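Local atomic coordinates of pentatricopeptide repeat-containing protein 10, chloroplastic (Zea mays, PDB entry 4M59), a protein that binds specific single-stranded intergenic chloroplast RNA elements near atpH and psaJ and acts as a barrier that protects mRNA from exonucleases. Residues V529-M534 / T548-S553; K505-D510 / Y538-M543. The protein carries 4 engineered substitutions. One frame throughout, in Å; residues are numbered along the deposited sequence.

Contact 1 (V529-M534 / T548-S553). With nucleotides of chain C.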
ATOM      1  N   VAL A 529      16.267  -3.090  -2.678  1.00 78.40           N
ATOM      2  CA  VAL A 529      17.043  -2.203  -1.842  1.00 78.23           C
ATOM      3  C   VAL A 529      18.240  -2.948  -1.293  1.00 78.44           C
ATOM      4  O   VAL A 529      19.356  -2.453  -1.307  1.00 77.68           O
ATOM      5  CB  VAL A 529      16.186  -1.697  -0.692  1.00 78.63           C
ATOM      6  CG1 VAL A 529      17.034  -1.102   0.397  1.00 77.04           C
ATOM      7  CG2 VAL A 529      15.198  -0.688  -1.202  1.00 77.69           C
ATOM      8  N   ILE A 530      17.992  -4.161  -0.825  1.00 71.58           N
ATOM      9  CA  ILE A 530      19.029  -4.981  -0.238  1.00 71.20           C
ATOM     10  C   ILE A 530      20.013  -5.452  -1.277  1.00 67.80           C
ATOM     11  O   ILE A 530      21.208  -5.334  -1.098  1.00 66.24           O
ATOM     12  CB  ILE A 530      18.422  -6.193   0.441  1.00 71.20           C
ATOM     13  CG1 ILE A 530      17.697  -5.761   1.701  1.00 72.53           C
ATOM     14  CG2 ILE A 530      19.484  -7.181   0.796  1.00 69.77           C
ATOM     15  CD1 ILE A 530      17.012  -6.862   2.402  1.00 73.68           C
ATOM     16  N   PHE A 531      19.510  -5.991  -2.368  1.00 84.76           N
ATOM     17  CA  PHE A 531      20.360  -6.484  -3.425  1.00 81.94           C
ATOM     18  C   PHE A 531      21.307  -5.405  -3.897  1.00 80.61           C
ATOM     19  O   PHE A 531      22.510  -5.572  -3.851  1.00 79.22           O
ATOM     20  CB  PHE A 531      19.511  -6.932  -4.604  1.00 82.92           C
ATOM     21  CG  PHE A 531      18.785  -8.230  -4.392  1.00 83.32           C
ATOM     22  CD1 PHE A 531      19.459  -9.428  -4.413  1.00 82.40           C
ATOM     23  CD2 PHE A 531      17.422  -8.254  -4.223  1.00 84.67           C
ATOM     24  CE1 PHE A 531      18.794 -10.613  -4.242  1.00 82.69           C
ATOM     25  CE2 PHE A 531      16.763  -9.440  -4.052  1.00 84.74           C
ATOM     26  CZ  PHE A 531      17.446 -10.612  -4.071  1.00 83.69           C
ATOM     27  N   ASN A 532      20.745  -4.290  -4.341  1.00 74.40           N
ATOM     28  CA  ASN A 532      21.509  -3.176  -4.887  1.00 73.16           C
ATOM     29  C   ASN A 532      22.597  -2.659  -3.975  1.00 72.83           C
ATOM     30  O   ASN A 532      23.720  -2.440  -4.400  1.00 70.87           O
ATOM     31  CB  ASN A 532      20.575  -2.025  -5.208  1.00 74.90           C
ATOM     32  CG  ASN A 532      19.941  -2.160  -6.545  1.00 73.99           C
ATOM     33  OD1 ASN A 532      20.370  -2.959  -7.367  1.00 72.09           O
ATOM     34  ND2 ASN A 532      18.925  -1.367  -6.791  1.00 75.68           N
ATOM     35  N   SER A 533      22.240  -2.440  -2.728  1.00 82.48           N
ATOM     36  CA  SER A 533      23.181  -1.987  -1.733  1.00 82.26           C
ATOM     37  C   SER A 533      24.348  -2.937  -1.689  1.00 79.86           C
ATOM     38  O   SER A 533      25.493  -2.522  -1.627  1.00 78.22           O
ATOM     39  CB  SER A 533      22.532  -1.994  -0.377  1.00109.99           C
ATOM     40  OG  SER A 533      22.937  -3.159   0.299  1.00109.35           O
ATOM     41  N   MET A 534      24.057  -4.225  -1.718  1.00 71.83           N
ATOM     42  CA  MET A 534      25.118  -5.208  -1.718  1.00 70.43           C
ATOM     43  C   MET A 534      25.925  -5.082  -2.979  1.00 69.05           C
ATOM     44  O   MET A 534      27.109  -5.355  -2.995  1.00 68.69           O
ATOM     45  CB  MET A 534      24.555  -6.611  -1.590  1.00 72.34           C
ATOM     46  CG  MET A 534      23.809  -6.836  -0.317  1.00 74.38           C
ATOM     47  SD  MET A 534      24.809  -6.584   1.132  1.00 74.30           S
ATOM     48  CE  MET A 534      25.804  -8.049   1.072  1.00 72.89           C
ATOM     49  N   THR A 548      28.876  -9.622  -9.170  1.00 88.75           N
ATOM     50  CA  THR A 548      28.204 -10.207 -10.315  1.00 89.41           C
ATOM     51  C   THR A 548      27.279 -11.311  -9.855  1.00 87.96           C
ATOM     52  O   THR A 548      26.248 -11.560 -10.461  1.00 87.12           O
ATOM     53  CB  THR A 548      29.195 -10.806 -11.283  1.00101.84           C
ATOM     54  OG1 THR A 548      29.896 -11.870 -10.642  1.00102.91           O
ATOM     55  CG2 THR A 548      30.181  -9.762 -11.701  1.00104.28           C
ATOM     56  N   GLU A 549      27.646 -11.966  -8.771  1.00112.56           N
ATOM     57  CA  GLU A 549      26.832 -13.037  -8.254  1.00111.56           C
ATOM     58  C   GLU A 549      25.560 -12.466  -7.686  1.00109.53           C
ATOM     59  O   GLU A 549      24.520 -13.096  -7.740  1.00108.99           O
ATOM     60  CB  GLU A 549      27.582 -13.819  -7.181  1.00124.06           C
ATOM     61  CG  GLU A 549      27.554 -15.319  -7.386  1.00124.89           C
ATOM     62  CD  GLU A 549      28.299 -16.054  -6.296  1.00125.57           C
ATOM     63  OE1 GLU A 549      28.783 -15.393  -5.359  1.00124.52           O
ATOM     64  OE2 GLU A 549      28.401 -17.293  -6.372  1.00127.92           O
ATOM     65  N   VAL A 550      25.658 -11.256  -7.171  1.00 86.47           N
ATOM     66  CA  VAL A 550      24.497 -10.582  -6.634  0.77 85.26           C
ATOM     67  C   VAL A 550      23.557 -10.160  -7.742  0.73 84.84           C
ATOM     68  O   VAL A 550      22.369 -10.336  -7.651  0.58 84.52           O
ATOM     69  CB  VAL A 550      24.903  -9.365  -5.820  0.34 84.78           C
ATOM     70  CG1 VAL A 550      23.713  -8.607  -5.361  1.00 84.48           C
ATOM     71  CG2 VAL A 550      25.678  -9.791  -4.648  1.00 85.00           C
ATOM     72  N   PHE A 551      24.120  -9.616  -8.797  1.00 80.69           N
ATOM     73  CA  PHE A 551      23.361  -9.160  -9.944  1.00 80.25           C
ATOM     74  C   PHE A 551      22.526 -10.273 -10.554  1.00 80.31           C
ATOM     75  O   PHE A 551      21.352 -10.094 -10.845  1.00 79.44           O
ATOM     76  CB  PHE A 551      24.309  -8.602 -10.992  1.00 79.55           C
ATOM     77  CG  PHE A 551      23.629  -8.071 -12.210  1.00 79.09           C
ATOM     78  CD1 PHE A 551      23.109  -6.806 -12.228  1.00 77.76           C
ATOM     79  CD2 PHE A 551      23.538  -8.829 -13.347  1.00 80.09           C
ATOM     80  CE1 PHE A 551      22.501  -6.324 -13.340  1.00 77.26           C
ATOM     81  CE2 PHE A 551      22.930  -8.341 -14.461  1.00 79.53           C
ATOM     82  CZ  PHE A 551      22.411  -7.092 -14.456  1.00 78.01           C
ATOM     83  N   ASP A 552      23.139 -11.424 -10.756  1.00123.15           N
ATOM     84  CA  ASP A 552      22.422 -12.533 -11.339  1.00124.39           C
ATOM     85  C   ASP A 552      21.403 -13.016 -10.346  1.00124.51           C
ATOM     86  O   ASP A 552      20.286 -13.351 -10.701  1.00125.38           O
ATOM     87  CB  ASP A 552      23.386 -13.654 -11.689  1.00137.97           C
ATOM     88  CG  ASP A 552      24.459 -13.210 -12.654  1.00138.50           C
ATOM     89  OD1 ASP A 552      24.325 -12.116 -13.229  1.00137.82           O
ATOM     90  OD2 ASP A 552      25.434 -13.970 -12.851  1.00140.58           O
ATOM     91  N   SER A 553      21.789 -13.023  -9.087  1.00 91.93           N
ATOM     92  CA  SER A 553      20.895 -13.467  -8.050  1.00 92.30           C
ATOM     93  C   SER A 553      19.733 -12.526  -7.904  1.00 91.15           C
ATOM     94  O   SER A 553      18.747 -12.861  -7.274  1.00 91.92           O
ATOM     95  CB  SER A 553      21.623 -13.589  -6.730  1.00 88.95           C
ATOM     96  OG  SER A 553      22.128 -14.898  -6.563  1.00 90.93           O
TER
ATOM     97  P     A C  11      12.576   3.083   1.599  0.91 96.47           P
ATOM     98  OP1   A C  11      12.260   3.328   0.170  0.91 95.14           O
ATOM     99  OP2   A C  11      11.895   1.979   2.327  0.91 95.58           O
ATOM    100  O5'   A C  11      14.147   2.850   1.723  0.91 92.63           O
ATOM    101  C5'   A C  11      14.912   3.566   2.679  0.91 86.69           C
ATOM    102  C4'   A C  11      16.349   3.693   2.251  0.91 83.01           C
ATOM    103  O4'   A C  11      16.677   2.640   1.320  0.91 76.87           O
ATOM    104  C3'   A C  11      16.688   4.970   1.503  0.91 95.35           C
ATOM    105  O3'   A C  11      16.900   6.067   2.373  0.91 98.37           O
ATOM    106  C2'   A C  11      17.911   4.578   0.676  0.91 90.02           C
ATOM    107  O2'   A C  11      19.099   4.677   1.449  0.91 99.16           O
ATOM    108  C1'   A C  11      17.639   3.096   0.393  0.91 77.65           C
ATOM    109  N9    A C  11      17.114   2.864  -0.964  0.91 86.10           N
ATOM    110  C8    A C  11      15.852   3.133  -1.432  0.91 79.25           C
ATOM    111  N7    A C  11      15.672   2.804  -2.690  0.91 67.46           N
ATOM    112  C5    A C  11      16.901   2.277  -3.071  0.91 70.73           C
ATOM    113  C6    A C  11      17.367   1.747  -4.287  0.91 75.73           C
ATOM    114  N6    A C  11      16.621   1.655  -5.389  0.91 75.90           N
ATOM    115  N1    A C  11      18.642   1.308  -4.333  0.91 80.28           N
ATOM    116  C2    A C  11      19.394   1.398  -3.226  0.91 82.35           C
ATOM    117  N3    A C  11      19.068   1.877  -2.027  0.91 82.57           N
ATOM    118  C4    A C  11      17.793   2.304  -2.016  0.91 80.40           C
TER
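Val550 holds CG1 anti to its backbone N (chi1 175°), which sends this methyl across to helix 528-539. On the other helix, Phe531 has CG anti to its own carbonyl carbon (chi1 -74°), and its ring reaches the C-terminal part of segment 548-553. Val550 CG1 packs in van der Waals contact on the backbone carbonyl oxygen Phe531 O, at 3.6 Å. The same methyl meets the edge of the Phe531 ring, near its plane, with CD1 at 4.4 Å. Met534 adds its CB, 4.3 Å from Val550 CG1, while its sulfur end turns away toward Met512 and Phe516 of helix 509-519. Farther along, Phe531 CE1 comes within 3.8 Å of Ser553 O. No hydrogen bond joins the segments. This is the antiparallel helical hairpin of a pentatricopeptide repeat, here the predicted PPR 14. The segment axes approach to 9.4 Å at a signed crossing angle of -158°. Ser533 OG turns back to its own helix and bonds to Ile530 O, which also accepts from Met534 N on the same face of its plane. The RNA is met by other side chains of segment 529-534. Val529 CG2 sits over the adenine face of A11 of chain C, 3.8 Å from N7. Asn532 ND2 is 3.6 Å from N1 of A11 of chain C, close but not hydrogen-bonded to it. That amide nitrogen donates to Asp562 OD1.

Contact 2 (K505-D510 / Y538-M543). With nucleotides of chain C.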
ATOM      1  N   LYS A 505      25.493   2.713   4.785  1.00 86.76           N
ATOM      2  CA  LYS A 505      25.653   4.137   4.985  1.00 86.67           C
ATOM      3  C   LYS A 505      26.928   4.416   5.744  1.00 86.96           C
ATOM      4  O   LYS A 505      27.496   5.495   5.631  1.00 87.26           O
ATOM      5  CB  LYS A 505      24.462   4.709   5.746  1.00 85.68           C
ATOM      6  N   CYS A 506      27.368   3.431   6.516  1.00 79.13           N
ATOM      7  CA  CYS A 506      28.588   3.542   7.284  1.00 79.39           C
ATOM      8  C   CYS A 506      29.667   2.660   6.679  1.00 80.25           C
ATOM      9  O   CYS A 506      30.720   2.472   7.266  1.00 80.51           O
ATOM     10  CB  CYS A 506      28.348   3.145   8.736  1.00 84.18           C
ATOM     11  SG  CYS A 506      27.163   4.153   9.604  1.00 83.19           S
ATOM     12  N   ARG A 507      29.393   2.122   5.499  1.00 88.91           N
ATOM     13  CA  ARG A 507      30.361   1.313   4.768  1.00 89.76           C
ATOM     14  C   ARG A 507      30.930   0.174   5.587  1.00 89.67           C
ATOM     15  O   ARG A 507      32.131  -0.044   5.595  1.00 90.22           O
ATOM     16  CB  ARG A 507      31.502   2.177   4.259  1.00107.16           C
ATOM     17  CG  ARG A 507      31.057   3.433   3.571  1.00107.33           C
ATOM     18  CD  ARG A 507      30.995   3.270   2.076  1.00108.14           C
ATOM     19  NE  ARG A 507      29.658   3.532   1.560  1.00107.80           N
ATOM     20  CZ  ARG A 507      29.137   4.744   1.406  1.00107.68           C
ATOM     21  NH1 ARG A 507      29.837   5.817   1.731  1.00107.88           N
ATOM     22  NH2 ARG A 507      27.911   4.880   0.933  1.00107.33           N
ATOM     23  N   ARG A 508      30.069  -0.554   6.275  1.00 76.12           N
ATOM     24  CA  ARG A 508      30.508  -1.727   7.002  1.00 76.08           C
ATOM     25  C   ARG A 508      30.189  -2.972   6.228  1.00 76.24           C
ATOM     26  O   ARG A 508      29.171  -3.593   6.459  1.00 75.73           O
ATOM     27  CB  ARG A 508      29.819  -1.806   8.349  1.00 77.30           C
ATOM     28  CG  ARG A 508      30.550  -1.106   9.439  1.00 77.11           C
ATOM     29  CD  ARG A 508      30.883  -2.074  10.521  1.00 77.12           C
ATOM     30  NE  ARG A 508      29.728  -2.400  11.335  1.00 76.49           N
ATOM     31  CZ  ARG A 508      29.587  -3.547  11.972  1.00 76.47           C
ATOM     32  NH1 ARG A 508      30.517  -4.470  11.862  1.00 76.98           N
ATOM     33  NH2 ARG A 508      28.516  -3.777  12.702  1.00 76.00           N
ATOM     34  N   LEU A 509      31.070  -3.337   5.313  1.00 72.94           N
ATOM     35  CA  LEU A 509      30.877  -4.504   4.470  1.00 73.17           C
ATOM     36  C   LEU A 509      30.646  -5.774   5.263  1.00 72.77           C
ATOM     37  O   LEU A 509      29.761  -6.562   4.955  1.00 72.50           O
ATOM     38  CB  LEU A 509      32.093  -4.703   3.582  1.00 74.05           C
ATOM     39  CG  LEU A 509      32.234  -6.128   3.089  1.00 74.28           C
ATOM     40  CD1 LEU A 509      32.268  -6.122   1.601  1.00 74.92           C
ATOM     41  CD2 LEU A 509      33.479  -6.731   3.667  1.00 74.58           C
ATOM     42  N   ASP A 510      31.471  -5.969   6.272  1.00 82.63           N
ATOM     43  CA  ASP A 510      31.405  -7.145   7.097  1.00 82.40           C
ATOM     44  C   ASP A 510      30.013  -7.302   7.638  1.00 81.73           C
ATOM     45  O   ASP A 510      29.432  -8.371   7.563  1.00 81.59           O
ATOM     46  CB  ASP A 510      32.355  -6.951   8.255  1.00111.51           C
ATOM     47  CG  ASP A 510      32.098  -5.657   8.978  1.00111.21           C
ATOM     48  OD1 ASP A 510      31.226  -4.900   8.511  1.00110.93           O
ATOM     49  OD2 ASP A 510      32.762  -5.388   9.995  1.00111.23           O
ATOM     50  N   TYR A 538      30.039  -3.931  -2.891  1.00 70.00           N
ATOM     51  CA  TYR A 538      31.039  -4.811  -3.465  1.00 72.12           C
ATOM     52  C   TYR A 538      31.732  -4.080  -4.584  1.00 73.86           C
ATOM     53  O   TYR A 538      32.917  -4.266  -4.827  1.00 77.07           O
ATOM     54  CB  TYR A 538      30.397  -6.086  -4.013  1.00 72.77           C
ATOM     55  CG  TYR A 538      29.891  -7.058  -2.979  1.00 72.00           C
ATOM     56  CD1 TYR A 538      30.400  -7.072  -1.696  1.00 71.61           C
ATOM     57  CD2 TYR A 538      28.900  -7.960  -3.289  1.00 71.94           C
ATOM     58  CE1 TYR A 538      29.930  -7.959  -0.762  1.00 71.21           C
ATOM     59  CE2 TYR A 538      28.426  -8.845  -2.355  1.00 71.76           C
ATOM     60  CZ  TYR A 538      28.945  -8.840  -1.096  1.00 71.46           C
ATOM     61  OH  TYR A 538      28.470  -9.730  -0.177  1.00 71.60           O
ATOM     62  N   ALA A 539      30.980  -3.251  -5.285  1.00 82.04           N
ATOM     63  CA  ALA A 539      31.523  -2.525  -6.404  1.00 83.54           C
ATOM     64  C   ALA A 539      32.432  -1.431  -5.908  1.00 83.84           C
ATOM     65  O   ALA A 539      33.418  -1.102  -6.547  1.00 86.75           O
ATOM     66  CB  ALA A 539      30.423  -1.939  -7.233  1.00 86.07           C
ATOM     67  N   LYS A 540      32.101  -0.859  -4.760  1.00 83.54           N
ATOM     68  CA  LYS A 540      32.933   0.184  -4.196  1.00 83.61           C
ATOM     69  C   LYS A 540      34.289  -0.352  -3.767  1.00 87.07           C
ATOM     70  O   LYS A 540      35.203   0.410  -3.477  1.00 88.16           O
ATOM     71  CB  LYS A 540      32.225   0.889  -3.047  1.00 88.39           C
ATOM     72  CG  LYS A 540      31.272   1.959  -3.513  1.00 86.64           C
ATOM     73  CD  LYS A 540      30.480   2.529  -2.362  1.00 85.82           C
ATOM     74  CE  LYS A 540      29.457   3.517  -2.862  1.00 85.50           C
ATOM     75  NZ  LYS A 540      28.656   4.077  -1.757  1.00 86.31           N
ATOM     76  N   ASN A 541      34.406  -1.673  -3.720  1.00 75.34           N
ATOM     77  CA  ASN A 541      35.701  -2.319  -3.655  1.00 80.34           C
ATOM     78  C   ASN A 541      35.894  -3.098  -4.947  1.00 84.14           C
ATOM     79  O   ASN A 541      35.123  -2.951  -5.876  1.00 82.50           O
ATOM     80  CB  ASN A 541      35.783  -3.220  -2.440  1.00 82.16           C
ATOM     81  CG  ASN A 541      35.255  -2.556  -1.201  1.00 78.17           C
ATOM     82  OD1 ASN A 541      34.270  -1.843  -1.258  1.00 74.93           O
ATOM     83  ND2 ASN A 541      35.911  -2.774  -0.084  1.00 78.77           N
ATOM     84  N   GLY A 542      36.912  -3.931  -5.025  1.00 99.33           N
ATOM     85  CA  GLY A 542      37.176  -4.610  -6.278  1.00103.71           C
ATOM     86  C   GLY A 542      36.385  -5.878  -6.388  1.00100.75           C
ATOM     87  O   GLY A 542      36.627  -6.707  -7.251  0.92103.66           O
ATOM     88  N   MET A 543      35.372  -5.985  -5.557  1.00 97.09           N
ATOM     89  CA  MET A 543      34.747  -7.264  -5.312  1.00 94.75           C
ATOM     90  C   MET A 543      33.872  -7.714  -6.452  1.00 94.36           C
ATOM     91  O   MET A 543      32.683  -7.854  -6.314  1.00 90.89           O
ATOM     92  CB  MET A 543      33.996  -7.222  -4.004  1.00 91.66           C
ATOM     93  CG  MET A 543      34.783  -6.533  -2.954  1.00 91.86           C
ATOM     94  SD  MET A 543      34.040  -6.426  -1.363  1.00 87.46           S
ATOM     95  CE  MET A 543      34.306  -8.077  -0.847  1.00 87.51           C
TER
ATOM     96  P     U C  15      24.775   6.388  -1.982  1.00 80.13           P
ATOM     97  OP1   U C  15      24.120   5.299  -1.216  0.53101.85           O
ATOM     98  OP2   U C  15      26.041   6.979  -1.484  1.00 73.07           O
ATOM     99  O5'   U C  15      25.012   5.881  -3.473  1.00 79.54           O
ATOM    100  C5'   U C  15      25.735   4.663  -3.726  1.00 75.47           C
ATOM    101  C4'   U C  15      25.739   4.345  -5.202  1.00 72.70           C
ATOM    102  O4'   U C  15      24.401   4.497  -5.737  1.00 73.23           O
ATOM    103  C3'   U C  15      26.588   5.257  -6.075  1.00 73.46           C
ATOM    104  O3'   U C  15      27.945   4.838  -6.072  1.00 70.20           O
ATOM    105  C2'   U C  15      25.957   5.065  -7.451  1.00 68.61           C
ATOM    106  O2'   U C  15      26.448   3.932  -8.137  1.00 65.05           O
ATOM    107  C1'   U C  15      24.478   4.879  -7.099  1.00 72.33           C
ATOM    108  N1    U C  15      23.682   6.098  -7.285  1.00 72.74           N
ATOM    109  C2    U C  15      23.121   6.315  -8.528  1.00 82.26           C
ATOM    110  O2    U C  15      23.261   5.543  -9.461  1.00 70.71           O
ATOM    111  N3    U C  15      22.391   7.472  -8.637  1.00 80.21           N
ATOM    112  C4    U C  15      22.167   8.414  -7.657  1.00 78.18           C
ATOM    113  O4    U C  15      21.483   9.406  -7.913  1.00 91.78           O
ATOM    114  C5    U C  15      22.782   8.118  -6.398  1.00 80.87           C
ATOM    115  C6    U C  15      23.501   6.998  -6.260  1.00 71.66           C
ATOM    116  P     U C  16      29.105   5.900  -5.798  1.00 76.87           P
ATOM    117  OP1   U C  16      30.362   5.154  -5.547  1.00 83.60           O
ATOM    118  OP2   U C  16      28.611   6.866  -4.786  1.00 73.03           O
ATOM    119  O5'   U C  16      29.240   6.655  -7.193  1.00 69.72           O
ATOM    120  C5'   U C  16      29.565   5.931  -8.393  1.00 72.24           C
ATOM    121  C4'   U C  16      29.968   6.887  -9.491  1.00 73.63           C
ATOM    122  O4'   U C  16      28.779   7.477 -10.078  1.00 84.63           O
ATOM    123  C3'   U C  16      30.817   8.072  -9.058  1.00 81.04           C
ATOM    124  O3'   U C  16      32.199   7.737  -9.061  1.00 88.51           O
ATOM    125  C2'   U C  16      30.511   9.098 -10.141  1.00 78.89           C
ATOM    126  O2'   U C  16      31.260   8.895 -11.320  1.00 82.74           O
ATOM    127  C1'   U C  16      29.028   8.834 -10.401  1.00 79.48           C
ATOM    128  N1    U C  16      28.139   9.674  -9.586  1.00 74.40           N
ATOM    129  C2    U C  16      27.785  10.910 -10.092  1.00 76.83           C
ATOM    130  O2    U C  16      28.174  11.319 -11.172  1.00 78.95           O
ATOM    131  N3    U C  16      26.957  11.646  -9.284  1.00 72.42           N
ATOM    132  C4    U C  16      26.457  11.287  -8.051  1.00 72.35           C
ATOM    133  O4    U C  16      25.719  12.066  -7.445  1.00 83.03           O
ATOM    134  C5    U C  16      26.870   9.996  -7.596  1.00 78.11           C
ATOM    135  C6    U C  16      27.678   9.251  -8.360  1.00 78.36           C
TER
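Arg507 lays one face of its guanidinium against the ammonium end of Lys540, with Arg507 NH2 2.9 Å from Lys540 NZ. The contact joins two successive pentatricopeptide repeats of the superhelix, the predicted PPR 13 and PPR 14, at their inter-helix turns. Arg507 has positive phi and is the C-prime residue of a Schellman motif that ends helix 493-504. Its chain bends at chi2 and chi3, and meets the extended Lys540 chain at about a right angle. Both are donors, so no bond links them, but both lie beside the RNA backbone. Arg507 NH2 is 3.7 Å from OP2 of U15 of chain C, and Lys540 CE is 3.3 Å from OP1 of U16 of chain C. The nearby phosphates would be expected to offset the paired positive charges. A methionine in place of Lys540 would probably leave these phosphates with less balancing positive charge, with Arg507 the one cation of this pair beside them. Arg507 also makes a cation-pi contact with Phe504. Away from the RNA, the same turns meet through apolar side chains. Leu509, with CG anti to its backbone N (chi1 158°), points CD1 at the edge of the Tyr538 ring, in its plane, 3.8 Å from CE1. Tyr538 OH bonds to Glu513. The Leu509 and Met543 side chains meet tip to tip, with Leu509 CD1 3.5 Å from Met543 SD.

How the contacts relate
Helix 528-539 serves both contacts, whose centres are 12 Å apart. Contact 1 closes the hairpin inside one repeat. Contact 2 joins that repeat to the preceding one. They touch directly where Val550 CG2 of contact 1 packs on Tyr538 CE2 of contact 2 at 3.7 Å. Val550 turns CG1 to helix 528-539 within contact 1 and CG2 to Tyr538, a residue of contact 2. Tyr538 meets Val550 at its CE2 edge and Leu509 at its CE1 edge. Both contacts border the RNA, in different ways. The 529-534 segment presents Val529 and Asn532 to the base of A11 of chain C. Contact 2 presents Arg507 and Lys540 to the sugar-phosphate backbone at U15 and U16 of chain C.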